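Local coordinates for hemoglobin (Mustelus griseus, PDB 1GCV), which carries oxygen from the gills to the peripheral tissues as a heme-containing tetramer of two alpha and two beta chains, at residues K7-I10 with G11-Q15; L83-T86 with H87-L91. All coordinates share one frame; numbering follows the deposited sequence.

Contact 1: residues K7-I10 with G11-Q15; sequences KQTI and GKIAQ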
ATOM      1  N   LYS A   7      20.972 -17.491  -0.680  1.00 41.53           N
ATOM      2  CA  LYS A   7      20.567 -18.778  -0.124  1.00 39.81           C
ATOM      3  C   LYS A   7      21.320 -19.060   1.171  1.00 39.27           C
ATOM      4  O   LYS A   7      20.757 -19.604   2.121  1.00 36.03           O
ATOM      5  CB  LYS A   7      20.859 -19.899  -1.125  1.00 44.00           C
ATOM      6  CG  LYS A   7      20.042 -19.840  -2.402  1.00 46.55           C
ATOM      7  CD  LYS A   7      19.406 -21.186  -2.680  1.00 50.82           C
ATOM      8  CE  LYS A   7      19.318 -21.460  -4.165  1.00 53.75           C
ATOM      9  NZ  LYS A   7      19.030 -22.901  -4.412  1.00 56.39           N
ATOM     10  N   GLN A   8      22.599 -18.695   1.202  1.00 39.23           N
ATOM     11  CA  GLN A   8      23.427 -18.910   2.385  1.00 41.10           C
ATOM     12  C   GLN A   8      23.037 -17.971   3.529  1.00 36.99           C
ATOM     13  O   GLN A   8      23.025 -18.380   4.690  1.00 36.11           O
ATOM     14  CB  GLN A   8      24.911 -18.733   2.035  1.00 44.77           C
ATOM     15  CG  GLN A   8      25.708 -20.040   2.008  1.00 53.27           C
ATOM     16  CD  GLN A   8      25.974 -20.545   0.595  1.00 56.62           C
ATOM     17  OE1 GLN A   8      27.065 -20.362   0.047  1.00 57.10           O
ATOM     18  NE2 GLN A   8      24.974 -21.186   0.001  1.00 58.29           N
ATOM     19  N   THR A   9      22.723 -16.716   3.208  1.00 33.39           N
ATOM     20  CA  THR A   9      22.312 -15.745   4.228  1.00 30.52           C
ATOM     21  C   THR A   9      20.965 -16.162   4.824  1.00 28.94           C
ATOM     22  O   THR A   9      20.773 -16.137   6.038  1.00 26.72           O
ATOM     23  CB  THR A   9      22.160 -14.325   3.640  1.00 28.68           C
ATOM     24  OG1 THR A   9      23.368 -13.954   2.966  1.00 28.58           O
ATOM     25  CG2 THR A   9      21.876 -13.320   4.745  1.00 25.04           C
ATOM     26  N   ILE A  10      20.036 -16.545   3.953  1.00 27.35           N
ATOM     27  CA  ILE A  10      18.710 -16.976   4.375  1.00 27.39           C
ATOM     28  C   ILE A  10      18.816 -18.189   5.301  1.00 27.73           C
ATOM     29  O   ILE A  10      18.235 -18.201   6.384  1.00 28.24           O
ATOM     30  CB  ILE A  10      17.841 -17.319   3.143  1.00 27.65           C
ATOM     31  CG1 ILE A  10      17.275 -16.031   2.547  1.00 29.13           C
ATOM     32  CG2 ILE A  10      16.711 -18.265   3.529  1.00 30.37           C
ATOM     33  CD1 ILE A  10      16.866 -16.160   1.098  1.00 30.65           C
ATOM     34  N   GLY A  11      19.567 -19.202   4.877  1.00 29.41           N
ATOM     35  CA  GLY A  11      19.732 -20.393   5.689  1.00 27.38           C
ATOM     36  C   GLY A  11      20.387 -20.067   7.018  1.00 30.00           C
ATOM     37  O   GLY A  11      20.074 -20.671   8.044  1.00 32.82           O
ATOM     38  N   LYS A  12      21.303 -19.105   7.000  1.00 29.30           N
ATOM     39  CA  LYS A  12      21.995 -18.693   8.213  1.00 32.66           C
ATOM     40  C   LYS A  12      21.020 -17.980   9.151  1.00 34.35           C
ATOM     41  O   LYS A  12      21.120 -18.108  10.371  1.00 35.27           O
ATOM     42  CB  LYS A  12      23.171 -17.768   7.860  1.00 35.74           C
ATOM     43  CG  LYS A  12      23.819 -17.068   9.057  1.00 45.73           C
ATOM     44  CD  LYS A  12      24.672 -15.869   8.622  1.00 51.34           C
ATOM     45  CE  LYS A  12      24.157 -14.554   9.212  1.00 52.73           C
ATOM     46  NZ  LYS A  12      23.943 -13.497   8.173  1.00 51.48           N
ATOM     47  N   ILE A  13      20.074 -17.234   8.578  1.00 34.05           N
ATOM     48  CA  ILE A  13      19.086 -16.509   9.377  1.00 31.59           C
ATOM     49  C   ILE A  13      17.981 -17.446   9.874  1.00 30.21           C
ATOM     50  O   ILE A  13      17.435 -17.239  10.958  1.00 27.85           O
ATOM     51  CB  ILE A  13      18.484 -15.308   8.581  1.00 31.78           C
ATOM     52  CG1 ILE A  13      19.398 -14.090   8.734  1.00 31.24           C
ATOM     53  CG2 ILE A  13      17.102 -14.937   9.108  1.00 30.59           C
ATOM     54  CD1 ILE A  13      19.536 -13.271   7.486  1.00 38.90           C
ATOM     55  N   ALA A  14      17.663 -18.479   9.096  1.00 26.56           N
ATOM     56  CA  ALA A  14      16.647 -19.448   9.502  1.00 27.37           C
ATOM     57  C   ALA A  14      17.153 -20.243  10.714  1.00 28.54           C
ATOM     58  O   ALA A  14      16.361 -20.721  11.531  1.00 29.57           O
ATOM     59  CB  ALA A  14      16.323 -20.395   8.347  1.00 23.50           C
ATOM     60  N   GLN A  15      18.475 -20.375  10.818  1.00 29.73           N
ATOM     61  CA  GLN A  15      19.122 -21.090  11.920  1.00 30.48           C
ATOM     62  C   GLN A  15      18.928 -20.340  13.232  1.00 28.68           C
ATOM     63  O   GLN A  15      18.647 -20.942  14.268  1.00 29.43           O
ATOM     64  CB  GLN A  15      20.622 -21.222  11.656  1.00 36.09           C
ATOM     65  CG  GLN A  15      20.980 -22.206  10.570  1.00 48.79           C
ATOM     66  CD  GLN A  15      20.966 -23.627  11.076  1.00 58.07           C
ATOM     67  OE1 GLN A  15      21.899 -24.394  10.833  1.00 62.34           O
ATOM     68  NE2 GLN A  15      19.905 -23.988  11.794  1.00 59.81           N
TER

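Contact 2: residues L83-T86 with H87-L91; sequences LALT and HGKKL. With HEM (protoporphyrin IX containing Fe), chain E.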
ATOM      1  N   LEU A  83      -0.470 -23.583   3.402  1.00 19.38           N
ATOM      2  CA  LEU A  83      -0.542 -22.361   4.193  1.00 17.60           C
ATOM      3  C   LEU A  83      -1.277 -21.266   3.419  1.00 17.79           C
ATOM      4  O   LEU A  83      -1.975 -20.445   4.010  1.00 18.41           O
ATOM      5  CB  LEU A  83       0.864 -21.886   4.571  1.00 17.75           C
ATOM      6  CG  LEU A  83       1.044 -21.092   5.870  1.00 21.34           C
ATOM      7  CD1 LEU A  83       0.188 -21.676   6.977  1.00 20.36           C
ATOM      8  CD2 LEU A  83       2.512 -21.120   6.273  1.00 21.53           C
ATOM      9  N   ALA A  84      -1.124 -21.260   2.098  1.00 18.60           N
ATOM     10  CA  ALA A  84      -1.786 -20.272   1.254  1.00 18.68           C
ATOM     11  C   ALA A  84      -3.289 -20.538   1.208  1.00 21.55           C
ATOM     12  O   ALA A  84      -4.092 -19.607   1.201  1.00 19.91           O
ATOM     13  CB  ALA A  84      -1.208 -20.309  -0.155  1.00 18.82           C
ATOM     14  N   LEU A  85      -3.667 -21.811   1.173  1.00 20.04           N
ATOM     15  CA  LEU A  85      -5.076 -22.173   1.150  1.00 19.91           C
ATOM     16  C   LEU A  85      -5.744 -21.802   2.470  1.00 18.48           C
ATOM     17  O   LEU A  85      -6.900 -21.381   2.490  1.00 18.46           O
ATOM     18  CB  LEU A  85      -5.233 -23.671   0.902  1.00 22.89           C
ATOM     19  CG  LEU A  85      -5.043 -24.097  -0.549  1.00 25.49           C
ATOM     20  CD1 LEU A  85      -5.009 -25.614  -0.637  1.00 29.94           C
ATOM     21  CD2 LEU A  85      -6.171 -23.524  -1.392  1.00 26.20           C
ATOM     22  N   THR A  86      -5.009 -21.952   3.570  1.00 17.00           N
ATOM     23  CA  THR A  86      -5.529 -21.633   4.903  1.00 20.36           C
ATOM     24  C   THR A  86      -5.882 -20.154   5.116  1.00 19.32           C
ATOM     25  O   THR A  86      -6.923 -19.842   5.694  1.00 18.23           O
ATOM     26  CB  THR A  86      -4.531 -22.043   6.007  1.00 23.25           C
ATOM     27  OG1 THR A  86      -4.285 -23.450   5.930  1.00 27.86           O
ATOM     28  CG2 THR A  86      -5.091 -21.709   7.386  1.00 27.34           C
ATOM     29  N   HIS A  87      -5.014 -19.251   4.661  1.00 16.14           N
ATOM     30  CA  HIS A  87      -5.259 -17.817   4.814  1.00 17.50           C
ATOM     31  C   HIS A  87      -6.306 -17.307   3.826  1.00 16.49           C
ATOM     32  O   HIS A  87      -7.175 -16.508   4.185  1.00 16.97           O
ATOM     33  CB  HIS A  87      -3.957 -17.030   4.616  1.00 14.50           C
ATOM     34  CG  HIS A  87      -3.064 -17.110   5.825  1.00 13.88           C
ATOM     35  ND1 HIS A  87      -2.250 -18.218   5.962  1.00 15.98           N
ATOM     36  CD2 HIS A  87      -2.967 -16.231   6.899  1.00 13.88           C
ATOM     37  CE1 HIS A  87      -1.670 -18.034   7.148  1.00 14.93           C
ATOM     38  NE2 HIS A  87      -2.039 -16.926   7.704  1.00 16.21           N
ATOM     39  N   GLY A  88      -6.221 -17.785   2.586  1.00 15.01           N
ATOM     40  CA  GLY A  88      -7.141 -17.347   1.553  1.00 17.57           C
ATOM     41  C   GLY A  88      -8.526 -17.961   1.526  1.00 16.87           C
ATOM     42  O   GLY A  88      -9.474 -17.304   1.107  1.00 18.59           O
ATOM     43  N   LYS A  89      -8.655 -19.208   1.967  1.00 19.53           N
ATOM     44  CA  LYS A  89      -9.947 -19.893   1.950  1.00 22.79           C
ATOM     45  C   LYS A  89     -10.591 -20.100   3.317  1.00 23.95           C
ATOM     46  O   LYS A  89     -11.809 -20.219   3.414  1.00 25.94           O
ATOM     47  CB  LYS A  89      -9.812 -21.256   1.266  1.00 24.97           C
ATOM     48  CG  LYS A  89      -9.270 -21.192  -0.138  1.00 24.99           C
ATOM     49  CD  LYS A  89     -10.282 -20.583  -1.063  1.00 25.92           C
ATOM     50  CE  LYS A  89      -9.920 -20.850  -2.504  1.00 32.68           C
ATOM     51  NZ  LYS A  89      -9.960 -19.593  -3.289  1.00 38.45           N
ATOM     52  N   LYS A  90      -9.785 -20.160   4.370  1.00 22.65           N
ATOM     53  CA  LYS A  90     -10.337 -20.363   5.702  1.00 24.62           C
ATOM     54  C   LYS A  90     -10.268 -19.112   6.582  1.00 23.93           C
ATOM     55  O   LYS A  90     -11.300 -18.589   6.997  1.00 22.02           O
ATOM     56  CB  LYS A  90      -9.633 -21.532   6.400  1.00 23.96           C
ATOM     57  CG  LYS A  90     -10.190 -21.830   7.787  1.00 34.02           C
ATOM     58  CD  LYS A  90      -9.259 -22.712   8.607  1.00 41.63           C
ATOM     59  CE  LYS A  90      -9.684 -22.747  10.071  1.00 45.83           C
ATOM     60  NZ  LYS A  90      -9.114 -23.921  10.793  1.00 48.46           N
ATOM     61  N   LEU A  91      -9.058 -18.628   6.859  1.00 22.41           N
ATOM     62  CA  LEU A  91      -8.884 -17.446   7.706  1.00 23.14           C
ATOM     63  C   LEU A  91      -9.368 -16.158   7.044  1.00 22.22           C
ATOM     64  O   LEU A  91      -9.820 -15.240   7.726  1.00 24.68           O
ATOM     65  CB  LEU A  91      -7.414 -17.299   8.118  1.00 19.16           C
ATOM     66  CG  LEU A  91      -6.825 -18.528   8.808  1.00 18.56           C
ATOM     67  CD1 LEU A  91      -5.344 -18.342   8.923  1.00 15.14           C
ATOM     68  CD2 LEU A  91      -7.448 -18.731  10.181  1.00 16.91           C
TER
HETATM   69  CHA HEM E 141      -2.567 -18.832  11.361  1.00 20.94           C
HETATM   70  CHB HEM E 141       1.765 -18.327   9.199  1.00 17.94           C
HETATM   71  CHC HEM E 141       0.755 -13.613   8.374  1.00 14.24           C
HETATM   72  CHD HEM E 141      -3.473 -14.087  10.698  1.00 17.80           C
HETATM   73  C1A HEM E 141      -1.302 -19.103  10.794  1.00 19.87           C
HETATM   74  C2A HEM E 141      -0.568 -20.345  10.945  1.00 20.87           C
HETATM   75  C3A HEM E 141       0.644 -20.200  10.392  1.00 20.10           C
HETATM   76  C4A HEM E 141       0.677 -18.856   9.880  1.00 19.07           C
HETATM   77  CMA HEM E 141       1.737 -21.261  10.264  1.00 19.09           C
HETATM   78  CAA HEM E 141      -1.076 -21.620  11.566  1.00 23.63           C
HETATM   79  CBA HEM E 141      -2.105 -22.204  10.628  1.00 34.98           C
HETATM   80  CGA HEM E 141      -2.792 -23.421  11.205  1.00 42.57           C
HETATM   81  O1A HEM E 141      -3.330 -23.329  12.334  1.00 46.33           O
HETATM   82  O2A HEM E 141      -2.793 -24.469  10.523  1.00 42.24           O
HETATM   83  C1B HEM E 141       1.821 -17.013   8.724  1.00 18.53           C
HETATM   84  C2B HEM E 141       2.985 -16.439   8.048  1.00 19.30           C
HETATM   85  C3B HEM E 141       2.700 -15.119   7.779  1.00 20.90           C
HETATM   86  C4B HEM E 141       1.356 -14.879   8.318  1.00 17.79           C
HETATM   87  CMB HEM E 141       4.250 -17.200   7.646  1.00 16.68           C
HETATM   88  CAB HEM E 141       3.480 -14.196   7.065  1.00 19.95           C
HETATM   89  CBB HEM E 141       4.830 -13.959   7.341  1.00 26.19           C
HETATM   90  C1C HEM E 141      -0.473 -13.344   8.969  1.00 13.81           C
HETATM   91  C2C HEM E 141      -1.001 -12.003   9.165  1.00 15.99           C
HETATM   92  C3C HEM E 141      -2.208 -12.150   9.794  1.00 16.77           C
HETATM   93  C4C HEM E 141      -2.394 -13.565  10.013  1.00 15.81           C
HETATM   94  CMC HEM E 141      -0.292 -10.705   8.773  1.00 16.75           C
HETATM   95  CAC HEM E 141      -3.147 -11.186  10.142  1.00 17.55           C
HETATM   96  CBC HEM E 141      -2.878  -9.966  10.778  1.00 23.22           C
HETATM   97  C1D HEM E 141      -3.611 -15.429  11.016  1.00 19.38           C
HETATM   98  C2D HEM E 141      -4.718 -15.931  11.805  1.00 19.37           C
HETATM   99  C3D HEM E 141      -4.436 -17.236  12.027  1.00 22.58           C
HETATM  100  C4D HEM E 141      -3.186 -17.573  11.350  1.00 21.22           C
HETATM  101  CMD HEM E 141      -5.960 -15.161  12.266  1.00 15.41           C
HETATM  102  CAD HEM E 141      -5.292 -18.149  12.872  1.00 25.64           C
HETATM  103  CBD HEM E 141      -4.762 -18.120  14.292  1.00 35.36           C
HETATM  104  CGD HEM E 141      -5.289 -19.264  15.130  1.00 43.01           C
HETATM  105  O1D HEM E 141      -5.661 -20.312  14.552  1.00 45.68           O
HETATM  106  O2D HEM E 141      -5.329 -19.109  16.369  1.00 46.71           O
HETATM  107  NA  HEM E 141      -0.531 -18.172  10.114  1.00 19.73           N
HETATM  108  NB  HEM E 141       0.796 -16.061   8.858  1.00 17.98           N
HETATM  109  NC  HEM E 141      -1.328 -14.315   9.502  1.00 17.76           N
HETATM  110  ND  HEM E 141      -2.687 -16.445  10.692  1.00 20.39           N
HETATM  111 FE   HEM E 141      -1.054 -16.312   9.549  1.00 20.33          FE

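Contact 1: residues K7-I10 with G11-Q15
Ala14 N donates to Ile10 O at 2.8 Å, and three more i to i+4 amide bonds run beside it along one continuous alpha-helix: Gly11 to Lys7, Lys12 to Gln8 and Ile13 to Thr9. The Gly11 N to Lys7 O bond is the straightest of the four, with 163° at the hydrogen. Together they tie each residue from Lys7 to Ile10 to the one a turn later. Outside this ladder, the hydroxyl of Thr9 turns back up the helix and bonds to the carbonyl of Cys5, while the ammonium of Lys7 forms a salt bridge with Asp74.

A chi1 of -54° sets OG1 of Thr9 beside the backbone N and leaves CG2 anti to that N, facing the following turn. There Thr9 CG2 meets CD1 of Ile13 at 3.6 Å, the two side chains running alongside each other and pointing the same way. CD1 of Ile13 also rests 3.4 Å from Thr9 O, so this methyl touches both the backbone and the side chain of the threonine. The bent chain of Lys12 brings its NZ to 4.0 Å from Thr9 CG2, a contact of an ammonium with a methyl rather than a polar bond. Ala14 adds its CB at 3.5 Å from Ile10 O.

The buried side of this part of helix 4-19 packs against two other helices. Ile10 packs on Leu127 and Ile13 on Thr120 and Val124 of helix 118-135, whereas Ile10 and Ala14 both lean on Ala70 of helix 53-71.

Contact 2: residues L83-T86 with H87-L91
His87 holds its imidazole edge-on to Leu83 O: the carbonyl oxygen lies in the ring plane and accepts a hydrogen bond from His87 ND1, with ND1 and Leu83 O 3.0 Å apart and 177° at the hydrogen. CG of His87 is anti to its own carbonyl carbon (chi1 -77°), which sends the ring toward the heme, where His87 NE2 binds the iron at 2.2 Å. Leu83 O thus helps fix the rotation of this proximal ligand, and its hydrogen bond would probably make the imidazole a stronger electron donor to the metal. The same oxygen receives a weak bond from His87 N.

Leu91 stands over one ring face, its CD1 3.7 Å above the plane and displaced toward the rim. Leu91 CD1 also reaches HEM C4D at 3.3 Å and Thr86 CG2 at 3.7 Å, the threonine and leucine lying side by side. An alanine in place of Leu91 is likely to strip the leucine methyls from this face of the imidazole and from the adjoining pyrrole, opening a gap beside Thr86 CG2. Farther along the porphyrin, Leu83 CD1 packs on HEM CMA at 3.7 Å.

Thr86 O accepts from two amides: Leu91 N at 2.7 Å, nearly along the C=O axis, and Lys90 N from above the carbonyl plane. The i to i+5 bond to Leu91 marks a wider pi-type turn at the end of helix 81-91. Loop residues flank this helix: His87 touches Val93, just past its end, and Tyr139 near the C-terminus, where Arg138 meets Ala84 and Leu85 and offers its carbonyl to Lys89 NZ.

In the fold
Contact 1 comes first along the chain, within helix 4-19, and contact 2 follows in helix 81-91. Their centres are 26 Å apart, on opposite sides of the centre of the chain, and their nearest atoms stay about 14 Å from each other. Both belong to the same all-helical globin fold. Helix 4-19 packs against helices 118-135 and 53-71, and the latter carries His58, the predicted oxygen-binding residue, whose side chain is about 6 Å from that of His87. Contact 1 lies in the helical framework away from the annotated sites, with the side chain of Ile13 still about 12 Å from the heme, while contact 2 forms part of the proximal side of the heme pocket.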